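Local coordinates for protein tRNA-splicing ligase RtcB (Thermus thermophilus, PDB 2EPG) that probably joins RNA ends by GTP- and manganese-dependent ligation, sealing 2',3'-cyclic phosphate or 3'-phosphate ends to 5'-hydroxyl ends in RNA repair, at residues V98-V103 and Y293-M297; V261-L265 and L280-P284; L337-K343 and H355-R361. All coordinates share one frame; numbering follows the deposited sequence.

Contact 1 of 3, residues V98-V103 and Y293-M297; sequences VSPGGV and YLQAM
The ring of Y293 reaches from its helix into the bend of V98-V103, where the pyrrolidine of P100 lies against it. P100 CG sits over the ring centre, 3.9 Å from the centroid and only 8° off the normal, a CH-pi contact. The opposite face carries CB of M297 (selenomethionine in the crystal), offset toward the rim, so the tyrosine is held between the proline and the next turn of its own helix. Its CG is anti to the backbone N (chi1 167°), which aims the ring away from the helix and at the loop.

Apolar contacts flank the ring. V98 CG2 meets the ring edge in plane, 3.6 Å from Y293 CD2, and also touches L294 CD2 at 3.9 Å. V103 CG2 and M297 CE come tip to tip at 3.5 Å, tight for two methyl groups; the bent end of the M297 chain brings CE there.

The contact joins the long helix 288-321 to the loop between strands 97-98 and 110-119, which also carries D106, a predicted manganese ligand of this RtcB-family protein. Within this loop the chain bends through P100-G102 in two successive turns, closed by G102 N to S99 O at 2.7 Å and by V103 N to P100 O.

Polar contact is made through one water, which lies 2.6 Å from Y293 OH and donates a longer bond of 3.3 Å to P100 O. The hydroxyl oxygen also lies against P100 CA and V103 CG2. A leucine in place of Y293 would probably leave P100 without its aromatic platform and the water without its phenolic partner. Y260 of helix 250-265 also meets the Y293 ring, the planes inclined at about 60°.

Contact 2 of 3, residues V261-L265 and L280-P284; sequences VERFL and LAAAP
F264 turns the face of its ring to A283, whose CB stands over the ring centre in a CH-pi contact, 3.6 Å from the centroid and 10° off the normal. The contact packs the last turn of helix 250-265 against the run of residues leading into the short strand 283-284, which pairs antiparallel with strand 97-98 to make a two-stranded ribbon.

The phenyl group is set against this run by a chi1 of -82°, with CG anti to the carbonyl carbon. Its CD2-CE2 side then follows the backbone: CD2 comes 3.7 Å from A282 C, approaching obliquely, while A281 O lies near the ring plane at the edge, 4.1 Å from CD2. The methyl of A282 points away from the helix, so this residue meets the ring through its backbone.

Outside the two segments, P100 touches both V261 and F264, and E289 of helix 288-321 also packs on F264.

Earlier in the same run, A281 directs its CB at the helix. V261 flanks this methyl loosely, its CG1 4.3 Å from A281 CB. L265, its CG also anti to the carbonyl carbon, brings one branch closer, CD2 coming to 3.7 Å from A281 CB.

Contact 3 of 3, residues L337-K343 and H355-R361; sequences LAHNNAK and HRKGATR
Strands 340-343 and 355-357 run antiparallel (176°, axes 4.7 Å apart at closest approach) in a beta hairpin, with N341 and R356 a hydrogen-bonded pair: N341 N to R356 O and R356 N to N341 O, both 2.8 Å. Where strand 350-357 ends, the chain turns through G358, and H339 O receives A359 N.

N340 OD1 accepts G358 N at 2.8 Å, the donor tilted 25° from the amide plane, and leans on K357 CG. This bond helps to hold the carboxamide oxygen of a residue predicted to bind GMP.

H339, a predicted manganese and GMP ligand, lies alongside T360, whose CG2 touches CD2 and NE2 obliquely; ND1 bonds to H410, the predicted guanylylated histidine. T360 OG1 is held by C409 O.

On the face shared with N340 and K357, A342 CB rests over one face of the H355 ring, toward its rim. R361 CA lies over the centre of one face of the R356 guanidinium, whose NE bonds to S407 OG and NH2 pairs with E345. K343 NZ is bonded to S183 OG and salt-bridged to E182; it and R361 NH2, like charges 4.0 Å apart, share one water that accepts from both.

How the contacts relate
Contacts 1 and 2 lie on one side of the chain's centre, 9 Å apart between centres, and contact 2 is nested inside the loop that contact 1 closes. V98 N probably bonds to A283 O (2.8 Å), and S99 OG to A281 O, tying 98-103 to 280-284. The centres of contacts 1 and 3 are 11 Å apart, and H355 NE2 lies 2.9 Å from S99 N, a probable hydrogen bond; M297 CE also packs on A342. Contacts 2 and 3 do not touch (centres 19 Å apart, nearest atoms about 7 Å), so segment 98-103 bridges them. Contact 3 holds predicted manganese and GMP ligands; V103 of contact 1 approaches N340 to about 4 Å between side chains, whereas contact 2 is remote from the predicted sites.

Contact 1 of 3, residues V98-V103 and Y293-M297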
# COMPACT_ATOMS: atom_id res chain seq x y z
N VAL A 98 -17.97 7.20 -3.38
CA VAL A 98 -16.90 6.22 -3.23
C VAL A 98 -16.75 5.58 -4.60
O VAL A 98 -17.75 5.20 -5.23
CB VAL A 98 -17.21 5.12 -2.15
CG1 VAL A 98 -18.54 4.43 -2.44
CG2 VAL A 98 -16.07 4.07 -2.17
N SER A 99 -15.52 5.46 -5.08
CA SER A 99 -15.27 4.88 -6.39
C SER A 99 -14.26 3.74 -6.41
O SER A 99 -13.11 3.93 -6.05
CB SER A 99 -14.79 5.95 -7.36
OG SER A 99 -14.39 5.33 -8.56
N PRO A 100 -14.69 2.54 -6.85
CA PRO A 100 -13.78 1.39 -6.91
C PRO A 100 -12.53 1.72 -7.71
O PRO A 100 -11.43 1.25 -7.40
CB PRO A 100 -14.63 0.31 -7.59
CG PRO A 100 -16.02 0.66 -7.17
CD PRO A 100 -16.05 2.17 -7.29
N GLY A 101 -12.70 2.54 -8.74
CA GLY A 101 -11.56 2.92 -9.56
C GLY A 101 -10.59 3.80 -8.79
O GLY A 101 -9.43 3.95 -9.19
N GLY A 102 -11.07 4.37 -7.69
CA GLY A 102 -10.24 5.23 -6.87
C GLY A 102 -9.39 4.45 -5.90
O GLY A 102 -8.53 4.99 -5.23
N VAL A 103 -9.66 3.15 -5.80
CA VAL A 103 -8.92 2.28 -4.91
C VAL A 103 -8.01 1.39 -5.76
O VAL A 103 -6.87 1.12 -5.39
CB VAL A 103 -9.89 1.38 -4.08
CG1 VAL A 103 -9.09 0.35 -3.29
CG2 VAL A 103 -10.72 2.24 -3.13
N TYR A 293 -20.18 -1.71 -1.15
CA TYR A 293 -18.83 -1.79 -1.69
C TYR A 293 -17.81 -1.53 -0.59
O TYR A 293 -16.79 -2.22 -0.48
CB TYR A 293 -18.61 -0.77 -2.82
CG TYR A 293 -17.13 -0.61 -3.18
CD1 TYR A 293 -16.41 -1.67 -3.75
CD2 TYR A 293 -16.44 0.56 -2.88
CE1 TYR A 293 -15.06 -1.57 -4.01
CE2 TYR A 293 -15.06 0.67 -3.13
CZ TYR A 293 -14.37 -0.40 -3.70
OH TYR A 293 -13.01 -0.31 -3.93
N LEU A 294 -18.10 -0.53 0.24
CA LEU A 294 -17.18 -0.18 1.32
C LEU A 294 -17.03 -1.36 2.27
O LEU A 294 -15.93 -1.66 2.72
CB LEU A 294 -17.67 1.07 2.07
CG LEU A 294 -17.33 2.40 1.38
CD1 LEU A 294 -18.09 3.55 2.03
CD2 LEU A 294 -15.82 2.64 1.47
N GLN A 295 -18.14 -2.05 2.55
CA GLN A 295 -18.08 -3.21 3.43
C GLN A 295 -17.33 -4.37 2.81
O GLN A 295 -16.60 -5.08 3.50
CB GLN A 295 -19.49 -3.65 3.83
CG GLN A 295 -20.15 -2.74 4.83
CD GLN A 295 -21.64 -2.98 4.90
OE1 GLN A 295 -22.11 -4.12 4.86
NE2 GLN A 295 -22.40 -1.90 5.03
N ALA A 296 -17.52 -4.58 1.52
CA ALA A 296 -16.85 -5.66 0.79
C ALA A 296 -15.36 -5.33 0.57
O ALA A 296 -14.48 -6.21 0.57
CB ALA A 296 -17.55 -5.89 -0.56
N MSE A 297 -15.08 -4.05 0.35
CA MSE A 297 -13.71 -3.60 0.14
C MSE A 297 -12.93 -3.80 1.44
O MSE A 297 -11.80 -4.25 1.43
CB MSE A 297 -13.71 -2.12 -0.27
CG MSE A 297 -12.35 -1.57 -0.62
SE MSE A 297 -12.06 0.07 0.40
CE MSE A 297 -13.02 1.29 -0.71
O HOH W 1 -11.78 -1.57 -5.80

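Contact 2 of 3, residues V261-L265 and L280-P284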
# COMPACT_ATOMS: atom_id res chain seq x y z
N VAL A 261 -17.88 -2.20 -9.71
CA VAL A 261 -17.79 -1.21 -10.78
C VAL A 261 -19.05 -1.38 -11.63
O VAL A 261 -19.77 -0.41 -11.88
CB VAL A 261 -16.56 -1.42 -11.69
CG1 VAL A 261 -16.72 -0.59 -12.96
CG2 VAL A 261 -15.28 -1.02 -10.97
N GLU A 262 -19.31 -2.62 -12.07
CA GLU A 262 -20.47 -2.87 -12.90
C GLU A 262 -21.78 -2.62 -12.16
O GLU A 262 -22.74 -2.14 -12.75
CB GLU A 262 -20.44 -4.28 -13.51
CG GLU A 262 -19.95 -5.39 -12.61
CD GLU A 262 -19.75 -6.70 -13.38
OE1 GLU A 262 -18.86 -6.76 -14.27
OE2 GLU A 262 -20.49 -7.68 -13.10
N ARG A 263 -21.81 -2.92 -10.87
CA ARG A 263 -23.02 -2.67 -10.11
C ARG A 263 -23.22 -1.15 -10.01
O ARG A 263 -24.35 -0.67 -10.08
CB ARG A 263 -22.93 -3.30 -8.71
CG ARG A 263 -24.19 -3.07 -7.88
CD ARG A 263 -24.18 -3.80 -6.54
NE ARG A 263 -25.39 -3.44 -5.79
CZ ARG A 263 -25.57 -3.66 -4.49
NH1 ARG A 263 -26.71 -3.28 -3.92
NH2 ARG A 263 -24.62 -4.23 -3.76
N PHE A 264 -22.13 -0.41 -9.87
CA PHE A 264 -22.18 1.07 -9.77
C PHE A 264 -22.55 1.72 -11.10
O PHE A 264 -23.11 2.81 -11.13
CB PHE A 264 -20.83 1.64 -9.32
CG PHE A 264 -20.60 1.60 -7.83
CD1 PHE A 264 -21.32 0.72 -7.02
CD2 PHE A 264 -19.63 2.41 -7.25
CE1 PHE A 264 -21.06 0.64 -5.64
CE2 PHE A 264 -19.36 2.33 -5.87
CZ PHE A 264 -20.07 1.45 -5.07
N LEU A 265 -22.20 1.07 -12.20
CA LEU A 265 -22.51 1.61 -13.50
C LEU A 265 -24.01 1.48 -13.76
O LEU A 265 -24.65 2.42 -14.24
CB LEU A 265 -21.72 0.87 -14.59
CG LEU A 265 -20.21 1.15 -14.64
CD1 LEU A 265 -19.52 0.07 -15.48
CD2 LEU A 265 -19.97 2.54 -15.23
N LEU A 280 -14.60 6.22 -13.97
CA LEU A 280 -14.69 6.97 -12.72
C LEU A 280 -15.95 6.53 -11.96
O LEU A 280 -16.34 7.16 -10.96
CB LEU A 280 -14.78 8.46 -13.05
CG LEU A 280 -13.84 9.44 -12.35
CD1 LEU A 280 -12.39 8.99 -12.46
CD2 LEU A 280 -14.04 10.80 -13.00
N ALA A 281 -16.57 5.47 -12.44
CA ALA A 281 -17.79 4.92 -11.85
C ALA A 281 -17.80 5.02 -10.32
O ALA A 281 -16.95 4.43 -9.66
CB ALA A 281 -17.95 3.47 -12.27
N ALA A 282 -18.77 5.77 -9.78
CA ALA A 282 -18.86 5.97 -8.33
C ALA A 282 -20.31 5.97 -7.84
O ALA A 282 -21.23 6.10 -8.63
CB ALA A 282 -18.20 7.29 -7.94
N ALA A 283 -20.49 5.85 -6.52
CA ALA A 283 -21.81 5.86 -5.92
C ALA A 283 -21.73 6.64 -4.62
O ALA A 283 -20.66 6.74 -4.01
CB ALA A 283 -22.29 4.41 -5.64
N PRO A 284 -22.86 7.22 -4.18
CA PRO A 284 -22.82 7.97 -2.94
C PRO A 284 -22.37 7.06 -1.81
O PRO A 284 -22.81 5.91 -1.71
CB PRO A 284 -24.28 8.41 -2.76
CG PRO A 284 -24.77 8.53 -4.17
CD PRO A 284 -24.18 7.32 -4.84

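Contact 3 of 3, residues L337-K343 and H355-R361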
# COMPACT_ATOMS: atom_id res chain seq x y z
N LEU A 337 1.64 -1.62 5.65
CA LEU A 337 0.65 -0.67 5.18
C LEU A 337 0.20 -0.90 3.75
O LEU A 337 0.90 -1.50 2.94
CB LEU A 337 1.17 0.78 5.31
CG LEU A 337 2.09 1.33 4.20
CD1 LEU A 337 2.45 2.79 4.50
CD2 LEU A 337 3.35 0.47 4.11
N ALA A 338 -1.00 -0.42 3.45
CA ALA A 338 -1.61 -0.55 2.14
C ALA A 338 -1.12 0.50 1.15
O ALA A 338 -0.70 1.58 1.55
CB ALA A 338 -3.13 -0.44 2.28
N HIS A 339 -1.18 0.16 -0.14
CA HIS A 339 -0.80 1.06 -1.22
C HIS A 339 -2.06 1.37 -2.05
O HIS A 339 -2.05 2.29 -2.86
CB HIS A 339 0.29 0.42 -2.11
CG HIS A 339 1.67 0.53 -1.53
ND1 HIS A 339 2.80 0.69 -2.32
CD2 HIS A 339 2.11 0.56 -0.25
CE1 HIS A 339 3.86 0.83 -1.55
NE2 HIS A 339 3.47 0.76 -0.28
N ASN A 340 -3.13 0.59 -1.85
CA ASN A 340 -4.42 0.81 -2.52
C ASN A 340 -5.49 0.63 -1.46
O ASN A 340 -5.62 -0.46 -0.91
CB ASN A 340 -4.70 -0.21 -3.64
CG ASN A 340 -3.76 -0.09 -4.83
OD1 ASN A 340 -3.48 1.01 -5.30
ND2 ASN A 340 -3.31 -1.22 -5.34
N ASN A 341 -6.25 1.68 -1.17
CA ASN A 341 -7.29 1.56 -0.17
C ASN A 341 -8.07 2.85 0.03
O ASN A 341 -7.58 3.93 -0.26
CB ASN A 341 -6.68 1.16 1.17
CG ASN A 341 -7.47 0.10 1.88
OD1 ASN A 341 -7.12 -0.32 2.99
ND2 ASN A 341 -8.56 -0.35 1.25
N ALA A 342 -9.31 2.74 0.52
CA ALA A 342 -10.11 3.92 0.83
C ALA A 342 -10.41 3.72 2.31
O ALA A 342 -10.81 2.63 2.73
CB ALA A 342 -11.40 3.95 0.03
N LYS A 343 -10.19 4.76 3.10
CA LYS A 343 -10.40 4.65 4.53
C LYS A 343 -11.03 5.90 5.09
O LYS A 343 -10.79 7.00 4.59
CB LYS A 343 -9.06 4.45 5.23
CG LYS A 343 -8.22 3.34 4.61
CD LYS A 343 -7.08 2.97 5.51
CE LYS A 343 -7.58 2.44 6.83
NZ LYS A 343 -6.42 2.42 7.76
N HIS A 355 -9.50 8.09 -0.65
CA HIS A 355 -9.17 7.11 -1.67
C HIS A 355 -7.68 7.27 -1.95
O HIS A 355 -7.19 8.38 -2.20
CB HIS A 355 -9.91 7.37 -3.00
CG HIS A 355 -11.39 7.13 -2.95
ND1 HIS A 355 -12.28 8.00 -2.34
CD2 HIS A 355 -12.15 6.14 -3.50
CE1 HIS A 355 -13.51 7.56 -2.52
NE2 HIS A 355 -13.46 6.44 -3.22
N ARG A 356 -6.97 6.15 -1.93
CA ARG A 356 -5.55 6.16 -2.20
C ARG A 356 -5.27 4.99 -3.11
O ARG A 356 -5.44 3.85 -2.71
CB ARG A 356 -4.72 6.00 -0.90
CG ARG A 356 -4.83 7.16 0.11
CD ARG A 356 -3.71 7.09 1.17
NE ARG A 356 -3.77 8.17 2.15
CZ ARG A 356 -4.49 8.14 3.27
NH1 ARG A 356 -4.49 9.18 4.09
NH2 ARG A 356 -5.21 7.06 3.59
N LYS A 357 -4.86 5.28 -4.33
CA LYS A 357 -4.52 4.24 -5.29
C LYS A 357 -3.07 4.48 -5.62
O LYS A 357 -2.73 5.51 -6.22
CB LYS A 357 -5.34 4.35 -6.58
CG LYS A 357 -5.18 3.10 -7.47
CD LYS A 357 -5.37 3.35 -8.96
CE LYS A 357 -6.64 4.09 -9.28
NZ LYS A 357 -6.95 4.08 -10.74
N GLY A 358 -2.21 3.54 -5.24
CA GLY A 358 -0.79 3.70 -5.50
C GLY A 358 -0.23 4.87 -4.71
O GLY A 358 0.53 5.69 -5.23
N ALA A 359 -0.63 4.97 -3.45
CA ALA A 359 -0.17 6.03 -2.57
C ALA A 359 -0.38 5.45 -1.18
O ALA A 359 -1.19 4.53 -1.00
CB ALA A 359 -0.98 7.30 -2.76
N THR A 360 0.35 5.98 -0.22
CA THR A 360 0.29 5.47 1.14
C THR A 360 -0.24 6.44 2.16
O THR A 360 -0.18 7.65 1.95
CB THR A 360 1.70 5.07 1.65
OG1 THR A 360 2.59 6.18 1.47
CG2 THR A 360 2.22 3.86 0.88
N ARG A 361 -0.75 5.90 3.26
CA ARG A 361 -1.19 6.71 4.37
C ARG A 361 0.17 7.00 4.97
O ARG A 361 1.05 6.14 4.97
CB ARG A 361 -2.03 5.92 5.37
CG ARG A 361 -2.68 6.80 6.42
CD ARG A 361 -3.30 5.99 7.56
NE ARG A 361 -2.28 5.38 8.41
CZ ARG A 361 -2.54 4.73 9.54
NH1 ARG A 361 -1.56 4.21 10.27
NH2 ARG A 361 -3.80 4.59 9.94
O HOH W 2 -1.53 2.99 3.41
O HOH W 3 -3.08 3.20 0.96
O HOH W 4 -5.71 4.53 1.90
O HOH W 5 -6.33 5.15 8.14